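Local coordinates for adenosyl-chloride synthase (Thermotoga maritima, PDB 2ZBV), which binds adenosine and probably acts on S-adenosyl-L-methionine, as a hydrolase or a halogenase, at residues G226-H231 against Q249-K254; T73-I78 against D130-V135; K23-S28 against L139-P144; K45-L50 against L158-P163. One frame throughout, in Å; residues are numbered along the deposited sequence.

Interaction 1: residues G226-H231 against Q249-K254; sequences GELLVH and QVLSVK
L228 meets both V250 and L251, and it is the one residue of 226-231 whose side chain bridges to the short helix facing it. It opens the strand, after the loop residues G226 and E227, with its CB directed at the helix. Its CG lies beside the backbone N and opposite the carbonyl carbon (chi1 -78°), and the two methyls of the fork divide the work. CD1 reaches CG1 of V250 at 4.2 Å, while CD2 touches CD2 of L251 at 4.1 Å. V250 presents CG1 because its CB points back at the strand. L251 reaches in with CD2, and the two leucines cross obliquely, methyl against methyl. All of this is apolar and of modest area: no hydrogen bond joins the segments, and the L228 and V250 CA atoms stand 8.7 Å apart. Farther along the strand the chain draws away from the helix; V230 turns to strands 202-207 and 210-216, and H231 meets the ring of F220, an adenosine-binding residue, edge to face. Just after L251 the helix ends in a Schellman motif, with S252 at positive phi. The contact thus sets helix 247-251 against one end of strand 228-232 in the C-terminal domain. L228 and V250 both touch V242 of strand 237-242, an adenosine-binding residue, whereas L228 and L251 share F212 of the flanking strand 210-216.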
loop_
_atom_site.group_PDB
_atom_site.type_symbol
_atom_site.label_atom_id
_atom_site.label_comp_id
_atom_site.label_asym_id
_atom_site.label_seq_id
_atom_site.Cartn_x
_atom_site.Cartn_y
_atom_site.Cartn_z
ATOM N N GLY A 226 -25.895 -3.668 -11.597
ATOM C CA GLY A 226 -26.265 -2.263 -11.577
ATOM C C GLY A 226 -27.397 -1.856 -10.643
ATOM O O GLY A 226 -27.677 -0.669 -10.506
ATOM N N GLU A 227 -28.047 -2.822 -10.002
ATOM C CA GLU A 227 -29.145 -2.523 -9.081
ATOM C C GLU A 227 -28.680 -2.274 -7.643
ATOM O O GLU A 227 -27.671 -2.825 -7.201
ATOM C CB GLU A 227 -30.160 -3.672 -9.074
ATOM C CG GLU A 227 -30.888 -3.893 -10.388
ATOM C CD GLU A 227 -31.575 -2.640 -10.901
ATOM O OE1 GLU A 227 -32.237 -1.942 -10.101
ATOM O OE2 GLU A 227 -31.461 -2.358 -12.112
ATOM N N LEU A 228 -29.439 -1.451 -6.921
ATOM C CA LEU A 228 -29.149 -1.111 -5.525
ATOM C C LEU A 228 -29.601 -2.201 -4.554
ATOM O O LEU A 228 -30.593 -2.888 -4.792
ATOM C CB LEU A 228 -29.859 0.190 -5.135
ATOM C CG LEU A 228 -29.273 1.528 -5.587
ATOM C CD1 LEU A 228 -30.364 2.597 -5.527
ATOM C CD2 LEU A 228 -28.085 1.900 -4.698
ATOM N N LEU A 229 -28.872 -2.349 -3.453
ATOM C CA LEU A 229 -29.223 -3.329 -2.439
ATOM C C LEU A 229 -28.793 -2.846 -1.065
ATOM O O LEU A 229 -27.831 -2.081 -0.927
ATOM C CB LEU A 229 -28.559 -4.685 -2.708
ATOM C CG LEU A 229 -27.026 -4.742 -2.646
ATOM C CD1 LEU A 229 -26.564 -6.069 -2.056
ATOM C CD2 LEU A 229 -26.461 -4.538 -4.042
ATOM N N VAL A 230 -29.524 -3.295 -0.053
ATOM C CA VAL A 230 -29.217 -2.963 1.329
ATOM C C VAL A 230 -28.834 -4.283 1.974
ATOM O O VAL A 230 -29.541 -5.282 1.829
ATOM C CB VAL A 230 -30.445 -2.358 2.052
ATOM C CG1 VAL A 230 -30.252 -2.420 3.552
ATOM C CG2 VAL A 230 -30.642 -0.910 1.610
ATOM N N HIS A 231 -27.707 -4.303 2.671
ATOM C CA HIS A 231 -27.274 -5.537 3.303
ATOM C C HIS A 231 -26.383 -5.249 4.504
ATOM O O HIS A 231 -26.025 -4.095 4.769
ATOM C CB HIS A 231 -26.507 -6.389 2.287
ATOM C CG HIS A 231 -25.174 -5.816 1.915
ATOM N ND1 HIS A 231 -23.985 -6.445 2.211
ATOM C CD2 HIS A 231 -24.842 -4.653 1.306
ATOM C CE1 HIS A 231 -22.978 -5.697 1.799
ATOM N NE2 HIS A 231 -23.469 -4.603 1.247
ATOM N N GLN A 249 -21.696 6.835 -5.953
ATOM C CA GLN A 249 -21.946 7.628 -7.158
ATOM C C GLN A 249 -23.438 7.680 -7.481
ATOM O O GLN A 249 -23.977 8.737 -7.793
ATOM C CB GLN A 249 -21.194 7.050 -8.363
ATOM C CG GLN A 249 -19.677 7.204 -8.306
ATOM C CD GLN A 249 -18.993 6.675 -9.561
ATOM O OE1 GLN A 249 -19.286 7.114 -10.674
ATOM N NE2 GLN A 249 -18.075 5.727 -9.384
ATOM N N VAL A 250 -24.098 6.530 -7.407
ATOM C CA VAL A 250 -25.528 6.447 -7.689
ATOM C C VAL A 250 -26.346 7.292 -6.717
ATOM O O VAL A 250 -27.250 8.024 -7.123
ATOM C CB VAL A 250 -26.011 4.982 -7.623
ATOM C CG1 VAL A 250 -27.535 4.921 -7.668
ATOM C CG2 VAL A 250 -25.415 4.199 -8.787
ATOM N N LEU A 251 -26.021 7.188 -5.434
ATOM C CA LEU A 251 -26.720 7.935 -4.397
ATOM C C LEU A 251 -26.201 9.365 -4.333
ATOM O O LEU A 251 -26.882 10.261 -3.830
ATOM C CB LEU A 251 -26.516 7.261 -3.039
ATOM C CG LEU A 251 -26.971 5.801 -2.917
ATOM C CD1 LEU A 251 -26.595 5.270 -1.541
ATOM C CD2 LEU A 251 -28.477 5.703 -3.137
ATOM N N SER A 252 -24.993 9.564 -4.851
ATOM C CA SER A 252 -24.352 10.871 -4.836
ATOM C C SER A 252 -24.176 11.278 -3.379
ATOM O O SER A 252 -24.593 12.362 -2.964
ATOM C CB SER A 252 -25.215 11.896 -5.576
ATOM O OG SER A 252 -24.560 13.150 -5.638
ATOM N N VAL A 253 -23.555 10.393 -2.605
ATOM C CA VAL A 253 -23.337 10.637 -1.191
ATOM C C VAL A 253 -21.872 10.535 -0.804
ATOM O O VAL A 253 -21.069 9.925 -1.510
ATOM C CB VAL A 253 -24.143 9.632 -0.330
ATOM C CG1 VAL A 253 -23.620 8.217 -0.544
ATOM C CG2 VAL A 253 -24.053 10.009 1.126
ATOM N N LYS A 254 -21.533 11.142 0.327
ATOM C CA LYS A 254 -20.174 11.120 0.846
ATOM C C LYS A 254 -20.251 10.854 2.340
ATOM O O LYS A 254 -21.319 10.947 2.942
ATOM C CB LYS A 254 -19.482 12.466 0.595
ATOM C CG LYS A 254 -20.232 13.659 1.177
ATOM C CD LYS A 254 -19.538 14.977 0.852
ATOM C CE LYS A 254 -20.345 16.173 1.356
ATOM N NZ LYS A 254 -21.678 16.283 0.691
#

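Interaction 2: residues T73-I78 against D130-V135; sequences TSRKAI and DIFAPV
F132 and A77 form the close-packed part of this contact, with R75 approaching CE2 and CZ of the phenyl ring obliquely. The methyl of A77 points at the helix, and its CB lies 3.8 Å from CE1 of F132 and 4.0 Å from CZ of the same ring, approaching obliquely. I78 adds its backbone N at the ring edge, near the ring plane, 4.4 Å from CE1 of F132. R75 comes from the opposite direction to F132: its NH2 is 3.8 Å from CE2 of F132, and CZ of the ring lies over one face of the guanidinium. The two planes are 67° apart, so the groups do not stack flat. The arginine reaches this place because CG sits between the backbone N and the carbonyl carbon (chi1 70°) and the chain bends again at chi2. Its charge is taken up elsewhere, by a salt bridge from NH2 to D68, an adenosine-binding residue; F132 packs beside the arginine whose NH2 D68 holds, consistent with a second-shell role for R75 behind the adenosine pocket. The other side is looser. I131 brings CG2 no nearer than 4.9 Å to CB of A77, while CB of K76 points away from the helix and the residue is exposed. F132 projects from the wider pi-type turn at 130-132 in helix 127-140 and lies on V89 and P91 of strand 87-91 and on L64 and V66 of strand 62-66, while strand 77-82 runs between 87-91 and 105-110 in the six-stranded sheet that this helix covers.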
loop_
_atom_site.group_PDB
_atom_site.type_symbol
_atom_site.label_atom_id
_atom_site.label_comp_id
_atom_site.label_asym_id
_atom_site.label_seq_id
_atom_site.Cartn_x
_atom_site.Cartn_y
_atom_site.Cartn_z
ATOM N N THR A 73 0.533 20.135 20.276
ATOM C CA THR A 73 -0.228 21.086 21.086
ATOM C C THR A 73 -0.429 20.509 22.490
ATOM O O THR A 73 0.191 19.512 22.845
ATOM C CB THR A 73 -1.610 21.386 20.458
ATOM O OG1 THR A 73 -2.411 20.200 20.473
ATOM C CG2 THR A 73 -1.453 21.864 19.015
ATOM N N SER A 74 -1.299 21.125 23.283
ATOM C CA SER A 74 -1.538 20.658 24.645
ATOM C C SER A 74 -2.413 19.410 24.703
ATOM O O SER A 74 -2.693 18.891 25.783
ATOM C CB SER A 74 -2.181 21.768 25.478
ATOM O OG SER A 74 -3.469 22.092 24.978
ATOM N N ARG A 75 -2.851 18.930 23.546
ATOM C CA ARG A 75 -3.687 17.739 23.514
ATOM C C ARG A 75 -2.887 16.594 24.136
ATOM O O ARG A 75 -1.684 16.448 23.887
ATOM C CB ARG A 75 -4.090 17.411 22.070
ATOM C CG ARG A 75 -2.954 16.903 21.186
ATOM C CD ARG A 75 -2.967 15.380 21.079
ATOM N NE ARG A 75 -1.870 14.875 20.253
ATOM C CZ ARG A 75 -0.616 14.727 20.675
ATOM N NH1 ARG A 75 -0.291 15.040 21.927
ATOM N NH2 ARG A 75 0.318 14.282 19.841
ATOM N N LYS A 76 -3.555 15.793 24.955
ATOM C CA LYS A 76 -2.904 14.678 25.633
ATOM C C LYS A 76 -2.627 13.482 24.732
ATOM O O LYS A 76 -3.363 13.218 23.780
ATOM C CB LYS A 76 -3.764 14.213 26.818
ATOM C CG LYS A 76 -3.951 15.261 27.932
ATOM C CD LYS A 76 -4.903 14.735 29.009
ATOM C CE LYS A 76 -5.244 15.795 30.060
ATOM N NZ LYS A 76 -4.086 16.139 30.935
ATOM N N ALA A 77 -1.553 12.772 25.048
ATOM C CA ALA A 77 -1.159 11.561 24.345
ATOM C C ALA A 77 -1.609 10.499 25.346
ATOM O O ALA A 77 -1.248 10.570 26.522
ATOM C CB ALA A 77 0.348 11.523 24.166
ATOM N N ILE A 78 -2.392 9.526 24.897
ATOM C CA ILE A 78 -2.918 8.522 25.818
ATOM C C ILE A 78 -2.840 7.073 25.359
ATOM O O ILE A 78 -2.519 6.776 24.207
ATOM C CB ILE A 78 -4.416 8.801 26.126
ATOM C CG1 ILE A 78 -5.232 8.695 24.833
ATOM C CG2 ILE A 78 -4.598 10.191 26.717
ATOM C CD1 ILE A 78 -6.736 8.760 25.046
ATOM N N ASP A 130 8.063 9.414 17.320
ATOM C CA ASP A 130 8.823 9.637 18.541
ATOM C C ASP A 130 8.203 9.243 19.865
ATOM O O ASP A 130 8.927 9.028 20.840
ATOM C CB ASP A 130 9.245 11.107 18.611
ATOM C CG ASP A 130 10.022 11.541 17.386
ATOM O OD1 ASP A 130 10.691 10.677 16.779
ATOM O OD2 ASP A 130 9.974 12.744 17.038
ATOM N N ILE A 131 6.879 9.141 19.903
ATOM C CA ILE A 131 6.186 8.802 21.138
ATOM C C ILE A 131 5.210 7.628 21.035
ATOM O O ILE A 131 5.299 6.673 21.808
ATOM C CB ILE A 131 5.409 10.023 21.673
ATOM C CG1 ILE A 131 6.368 11.201 21.901
ATOM C CG2 ILE A 131 4.676 9.647 22.964
ATOM C CD1 ILE A 131 5.688 12.473 22.434
ATOM N N PHE A 132 4.277 7.704 20.089
ATOM C CA PHE A 132 3.272 6.653 19.931
ATOM C C PHE A 132 3.794 5.293 19.503
ATOM O O PHE A 132 3.486 4.282 20.140
ATOM C CB PHE A 132 2.181 7.106 18.953
ATOM C CG PHE A 132 1.374 8.274 19.446
ATOM C CD1 PHE A 132 0.714 8.211 20.672
ATOM C CD2 PHE A 132 1.267 9.433 18.684
ATOM C CE1 PHE A 132 -0.039 9.285 21.133
ATOM C CE2 PHE A 132 0.515 10.520 19.134
ATOM C CZ PHE A 132 -0.140 10.447 20.357
ATOM N N ALA A 133 4.574 5.258 18.425
ATOM C CA ALA A 133 5.094 3.989 17.932
ATOM C C ALA A 133 5.936 3.259 18.976
ATOM O O ALA A 133 5.689 2.094 19.265
ATOM C CB ALA A 133 5.904 4.204 16.644
ATOM N N PRO A 134 6.940 3.933 19.560
ATOM C CA PRO A 134 7.744 3.222 20.560
ATOM C C PRO A 134 6.931 2.748 21.764
ATOM O O PRO A 134 7.181 1.665 22.304
ATOM C CB PRO A 134 8.837 4.238 20.916
ATOM C CG PRO A 134 8.212 5.576 20.587
ATOM C CD PRO A 134 7.482 5.278 19.301
ATOM N N VAL A 135 5.956 3.546 22.184
ATOM C CA VAL A 135 5.115 3.156 23.306
ATOM C C VAL A 135 4.333 1.888 22.956
ATOM O O VAL A 135 4.266 0.944 23.757
ATOM C CB VAL A 135 4.148 4.294 23.694
ATOM C CG1 VAL A 135 3.030 3.765 24.584
ATOM C CG2 VAL A 135 4.924 5.380 24.441
#

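Interaction 3: residues K23-S28 against L139-P144; sequences KRINPS and LDMGLP
M141, a selenomethionine, reaches over to I25 and N26 at the end of the facing helix and contributes the largest single share of the buried surface. Its CB points at the other segment but stands back from it. CG begins the contact, 3.7 Å from the amide carbon CG of N26 and 3.8 Å from CB of N26. That placement costs the chain a staggered first torsion: at chi1 -115° the CG nearly eclipses the hydrogen on CA. SE comes next, beside the helix end, 3.8 Å from the carbonyl O of I25, 3.9 Å from CB of N26 and 4.1 Å from CG2 of I25. The chain then bends at chi3, which turns the terminal CE away from the segment 23-28. Both helices end here. N26 is the first residue to leave helical geometry after helix 14-25, and helix 127-140 finishes in a Schellman motif, with G142 at positive phi (107°) and its N bonded to O of L139 at 3.0 Å. The contact therefore joins two C-terminal helix ends at the surface of the N-terminal domain. D140 lies beside M141, its carboxylate side chain crossing that of N26 at about a right angle; its OD1 has a weak hydrogen bond to the N of M1. Deeper in, I25 continues onto P134, A137 and H138 of helix 127-140. K23 makes a salt bridge to E30 of a neighbouring subunit, and R24 bonds through NH1 to the backbone O of D56 of the same neighbour.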
loop_
_atom_site.group_PDB
_atom_site.type_symbol
_atom_site.label_atom_id
_atom_site.label_comp_id
_atom_site.label_asym_id
_atom_site.label_seq_id
_atom_site.Cartn_x
_atom_site.Cartn_y
_atom_site.Cartn_z
ATOM N N LYS A 23 10.469 -1.921 15.059
ATOM C CA LYS A 23 11.320 -3.093 14.863
ATOM C C LYS A 23 12.693 -2.977 15.520
ATOM O O LYS A 23 13.363 -3.987 15.754
ATOM C CB LYS A 23 11.496 -3.364 13.369
ATOM C CG LYS A 23 10.250 -3.897 12.681
ATOM C CD LYS A 23 9.942 -5.315 13.141
ATOM C CE LYS A 23 8.853 -5.950 12.294
ATOM N NZ LYS A 23 8.694 -7.394 12.624
ATOM N N ARG A 24 13.119 -1.748 15.792
ATOM C CA ARG A 24 14.407 -1.523 16.441
ATOM C C ARG A 24 14.211 -1.884 17.904
ATOM O O ARG A 24 15.088 -2.476 18.533
ATOM C CB ARG A 24 14.841 -0.055 16.309
ATOM C CG ARG A 24 15.166 0.362 14.880
ATOM C CD ARG A 24 15.474 1.856 14.744
ATOM N NE ARG A 24 16.754 2.206 15.357
ATOM C CZ ARG A 24 17.367 3.378 15.209
ATOM N NH1 ARG A 24 16.823 4.333 14.461
ATOM N NH2 ARG A 24 18.531 3.596 15.808
ATOM N N ILE A 25 13.042 -1.531 18.430
ATOM C CA ILE A 25 12.705 -1.822 19.815
ATOM C C ILE A 25 12.425 -3.312 19.982
ATOM O O ILE A 25 12.950 -3.950 20.889
ATOM C CB ILE A 25 11.473 -1.024 20.257
ATOM C CG1 ILE A 25 11.846 0.450 20.395
ATOM C CG2 ILE A 25 10.938 -1.561 21.578
ATOM C CD1 ILE A 25 10.682 1.324 20.758
ATOM N N ASN A 26 11.605 -3.862 19.093
ATOM C CA ASN A 26 11.262 -5.278 19.137
ATOM C C ASN A 26 11.356 -5.887 17.742
ATOM O O ASN A 26 10.433 -5.769 16.938
ATOM C CB ASN A 26 9.844 -5.465 19.675
ATOM C CG ASN A 26 9.433 -6.931 19.736
ATOM O OD1 ASN A 26 8.261 -7.250 19.947
ATOM N ND2 ASN A 26 10.400 -7.829 19.554
ATOM N N PRO A 27 12.478 -6.552 17.439
ATOM C CA PRO A 27 12.656 -7.169 16.121
ATOM C C PRO A 27 11.606 -8.229 15.828
ATOM O O PRO A 27 11.389 -8.597 14.674
ATOM C CB PRO A 27 14.062 -7.763 16.204
ATOM C CG PRO A 27 14.760 -6.851 17.175
ATOM C CD PRO A 27 13.709 -6.660 18.243
ATOM N N SER A 28 10.949 -8.716 16.877
ATOM C CA SER A 28 9.933 -9.749 16.717
ATOM C C SER A 28 8.509 -9.214 16.658
ATOM O O SER A 28 7.558 -9.993 16.603
ATOM C CB SER A 28 10.047 -10.764 17.856
ATOM O OG SER A 28 11.321 -11.385 17.840
ATOM N N LEU A 139 4.585 -1.779 24.856
ATOM C CA LEU A 139 3.388 -2.429 25.367
ATOM C C LEU A 139 3.242 -3.820 24.748
ATOM O O LEU A 139 2.955 -4.791 25.445
ATOM C CB LEU A 139 2.148 -1.588 25.052
ATOM C CG LEU A 139 1.965 -0.294 25.847
ATOM C CD1 LEU A 139 0.838 0.536 25.238
ATOM C CD2 LEU A 139 1.652 -0.631 27.307
ATOM N N ASP A 140 3.452 -3.908 23.439
ATOM C CA ASP A 140 3.343 -5.175 22.719
ATOM C C ASP A 140 4.432 -6.132 23.188
ATOM O O ASP A 140 4.356 -7.344 22.975
ATOM C CB ASP A 140 3.488 -4.933 21.215
ATOM C CG ASP A 140 3.406 -6.215 20.408
ATOM O OD1 ASP A 140 2.355 -6.888 20.473
ATOM O OD2 ASP A 140 4.388 -6.550 19.707
HETATM N N MSE A 141 5.449 -5.574 23.830
HETATM C CA MSE A 141 6.561 -6.366 24.332
HETATM C C MSE A 141 6.358 -6.828 25.769
HETATM O O MSE A 141 7.238 -7.452 26.345
HETATM C CB MSE A 141 7.847 -5.558 24.252
HETATM C CG MSE A 141 8.864 -6.122 23.302
HETATM SE SE MSE A 141 10.486 -5.127 23.515
HETATM C CE MSE A 141 11.091 -5.928 25.182
ATOM N N GLY A 142 5.211 -6.502 26.352
ATOM C CA GLY A 142 4.947 -6.917 27.716
ATOM C C GLY A 142 5.001 -5.814 28.757
ATOM O O GLY A 142 4.662 -6.049 29.913
ATOM N N LEU A 143 5.428 -4.615 28.368
ATOM C CA LEU A 143 5.492 -3.506 29.321
ATOM C C LEU A 143 4.137 -3.308 29.990
ATOM O O LEU A 143 3.118 -3.192 29.311
ATOM C CB LEU A 143 5.880 -2.199 28.622
ATOM C CG LEU A 143 5.916 -0.985 29.561
ATOM C CD1 LEU A 143 7.279 -0.927 30.231
ATOM C CD2 LEU A 143 5.649 0.304 28.795
ATOM N N PRO A 144 4.107 -3.263 31.334
ATOM C CA PRO A 144 2.858 -3.071 32.084
ATOM C C PRO A 144 2.280 -1.701 31.758
ATOM O O PRO A 144 3.023 -0.726 31.642
ATOM C CB PRO A 144 3.306 -3.164 33.547
ATOM C CG PRO A 144 4.562 -4.009 33.482
ATOM C CD PRO A 144 5.243 -3.478 32.250
#

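Interaction 4: residues K45-L50 against L158-P163; sequences KASHVL and LKMRKP
H48 and M160 approach from opposite directions, the imidazole extending from helix 43-54 and the selenomethionine from the extended loop that faces it. M160 leads with its methyl: CE is modelled 3.2 Å from NE2 of H48, with CE1 of the same ring next at 3.8 Å. The approach is oblique to the ring, and SE stands 5.1 Å from the ring centroid, 50° off the ring normal. M160 is poorly ordered, so the short methyl distance is doubtful in detail. As modelled, a bend at chi3 brings CE toward the helix. S47, the residue before H48, adds its hydroxyl. Its CB points at the loop, and its OG lies 4.0 Å above the plane of the H48 ring, displaced toward the rim, while CE of M160 is 3.9 Å from that same OG. L158 adds a second methyl, its CD1 also 3.9 Å from OG of S47. These are dispersion contacts around a hydroxyl whose hydrogen bond is made within its own helix, to the O of R44. No hydrogen bond spans the two segments. S47 and H48 also pack on V98 of helix 97-103, and the N of L158 bonds to OG1 of T97 at the start of that helix. The loop thus runs over helices 43-54 and 97-103 of the N-terminal domain on its way to strand 164-166, where the sheet of the C-terminal domain begins.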
loop_
_atom_site.group_PDB
_atom_site.type_symbol
_atom_site.label_atom_id
_atom_site.label_comp_id
_atom_site.label_asym_id
_atom_site.label_seq_id
_atom_site.Cartn_x
_atom_site.Cartn_y
_atom_site.Cartn_z
ATOM N N LYS A 45 -13.668 9.492 10.668
ATOM C CA LYS A 45 -13.574 8.310 9.807
ATOM C C LYS A 45 -12.676 7.258 10.464
ATOM O O LYS A 45 -13.014 6.072 10.525
ATOM C CB LYS A 45 -13.000 8.697 8.438
ATOM C CG LYS A 45 -12.305 7.548 7.701
ATOM C CD LYS A 45 -13.255 6.410 7.387
ATOM C CE LYS A 45 -13.736 6.475 5.952
ATOM N NZ LYS A 45 -12.632 6.315 4.957
ATOM N N ALA A 46 -11.529 7.698 10.956
ATOM C CA ALA A 46 -10.604 6.784 11.611
ATOM C C ALA A 46 -11.255 6.070 12.812
ATOM O O ALA A 46 -11.013 4.885 13.031
ATOM C CB ALA A 46 -9.347 7.544 12.065
ATOM N N SER A 47 -12.089 6.780 13.572
ATOM C CA SER A 47 -12.724 6.178 14.750
ATOM C C SER A 47 -13.591 4.994 14.340
ATOM O O SER A 47 -13.617 3.969 15.016
ATOM C CB SER A 47 -13.545 7.222 15.539
ATOM O OG SER A 47 -14.748 7.609 14.885
ATOM N N HIS A 48 -14.285 5.128 13.215
ATOM C CA HIS A 48 -15.126 4.045 12.698
ATOM C C HIS A 48 -14.302 2.877 12.159
ATOM O O HIS A 48 -14.570 1.719 12.488
ATOM C CB HIS A 48 -16.039 4.572 11.592
ATOM C CG HIS A 48 -17.169 5.410 12.098
ATOM N ND1 HIS A 48 -18.180 4.893 12.879
ATOM C CD2 HIS A 48 -17.446 6.726 11.941
ATOM C CE1 HIS A 48 -19.033 5.856 13.181
ATOM N NE2 HIS A 48 -18.611 6.978 12.624
ATOM N N VAL A 49 -13.314 3.178 11.316
ATOM C CA VAL A 49 -12.449 2.139 10.744
ATOM C C VAL A 49 -11.753 1.346 11.853
ATOM O O VAL A 49 -11.627 0.125 11.774
ATOM C CB VAL A 49 -11.348 2.741 9.823
ATOM C CG1 VAL A 49 -10.403 1.631 9.367
ATOM C CG2 VAL A 49 -11.987 3.406 8.588
ATOM N N LEU A 50 -11.303 2.052 12.884
ATOM C CA LEU A 50 -10.618 1.423 14.016
ATOM C C LEU A 50 -11.510 0.390 14.695
ATOM O O LEU A 50 -11.118 -0.757 14.899
ATOM C CB LEU A 50 -10.224 2.483 15.044
ATOM C CG LEU A 50 -9.639 1.940 16.349
ATOM C CD1 LEU A 50 -8.303 1.267 16.065
ATOM C CD2 LEU A 50 -9.461 3.096 17.343
ATOM N N LEU A 158 -16.059 12.380 20.496
ATOM C CA LEU A 158 -16.590 12.968 19.274
ATOM C C LEU A 158 -18.107 13.020 19.377
ATOM O O LEU A 158 -18.754 11.999 19.621
ATOM C CB LEU A 158 -16.213 12.122 18.054
ATOM C CG LEU A 158 -14.771 12.165 17.553
ATOM C CD1 LEU A 158 -14.635 11.262 16.331
ATOM C CD2 LEU A 158 -14.400 13.599 17.198
ATOM N N LYS A 159 -18.677 14.203 19.196
ATOM C CA LYS A 159 -20.124 14.336 19.260
ATOM C C LYS A 159 -20.735 13.609 18.072
ATOM O O LYS A 159 -20.471 13.955 16.922
ATOM C CB LYS A 159 -20.532 15.813 19.241
ATOM C CG LYS A 159 -20.201 16.563 20.524
ATOM C CD LYS A 159 -20.642 18.018 20.452
ATOM C CE LYS A 159 -20.329 18.750 21.748
ATOM N NZ LYS A 159 -18.876 18.679 22.077
HETATM N N MSE A 160 -21.540 12.590 18.352
HETATM C CA MSE A 160 -22.185 11.822 17.295
HETATM C C MSE A 160 -23.651 11.590 17.611
HETATM O O MSE A 160 -24.002 11.243 18.737
HETATM C CB MSE A 160 -21.522 10.458 17.130
HETATM C CG MSE A 160 -20.021 10.478 17.001
HETATM SE SE MSE A 160 -19.381 8.690 16.653
HETATM C CE MSE A 160 -18.351 9.053 15.047
ATOM N N ARG A 161 -24.501 11.770 16.609
ATOM C CA ARG A 161 -25.930 11.549 16.777
ATOM C C ARG A 161 -26.170 10.049 16.631
ATOM O O ARG A 161 -26.174 9.522 15.517
ATOM C CB ARG A 161 -26.706 12.316 15.705
ATOM C CG ARG A 161 -28.205 12.071 15.710
ATOM C CD ARG A 161 -28.870 12.777 14.540
ATOM N NE ARG A 161 -30.293 12.463 14.441
ATOM C CZ ARG A 161 -31.201 12.792 15.357
ATOM N NH1 ARG A 161 -30.841 13.453 16.450
ATOM N NH2 ARG A 161 -32.471 12.460 15.176
ATOM N N LYS A 162 -26.354 9.365 17.757
ATOM C CA LYS A 162 -26.583 7.922 17.753
ATOM C C LYS A 162 -27.717 7.509 16.823
ATOM O O LYS A 162 -28.776 8.136 16.802
ATOM C CB LYS A 162 -26.897 7.426 19.171
ATOM C CG LYS A 162 -27.600 6.068 19.201
ATOM C CD LYS A 162 -26.718 4.941 19.715
ATOM C CE LYS A 162 -26.685 4.910 21.234
ATOM N NZ LYS A 162 -26.003 3.686 21.740
ATOM N N PRO A 163 -27.504 6.445 16.035
ATOM C CA PRO A 163 -28.555 5.990 15.122
ATOM C C PRO A 163 -29.705 5.418 15.944
ATOM O O PRO A 163 -29.496 4.566 16.810
ATOM C CB PRO A 163 -27.846 4.929 14.284
ATOM C CG PRO A 163 -26.866 4.351 15.249
ATOM C CD PRO A 163 -26.312 5.587 15.928
#

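Interactions 2 and 3 share helix 127-140 in the N-terminal domain: their centres are about 17 Å apart, and they touch where CB of P134 meets CD1 of I25 at 3.5 Å. Along the chain, interaction 2 is nested within the loops closed by interactions 3 and 4, which cross. Interaction 1 comes last, in the C-terminal domain, its centre about 39 Å from that of interaction 2. Interaction 4, about 21 Å from each of those two, centre to centre, lies along the connection between the domains. Interactions 1 and 2 flank adenosine-binding residues of separate domains; H231 packs on T125 of a neighbouring subunit, consistent with an adenosine site formed where the two domains meet across subunits.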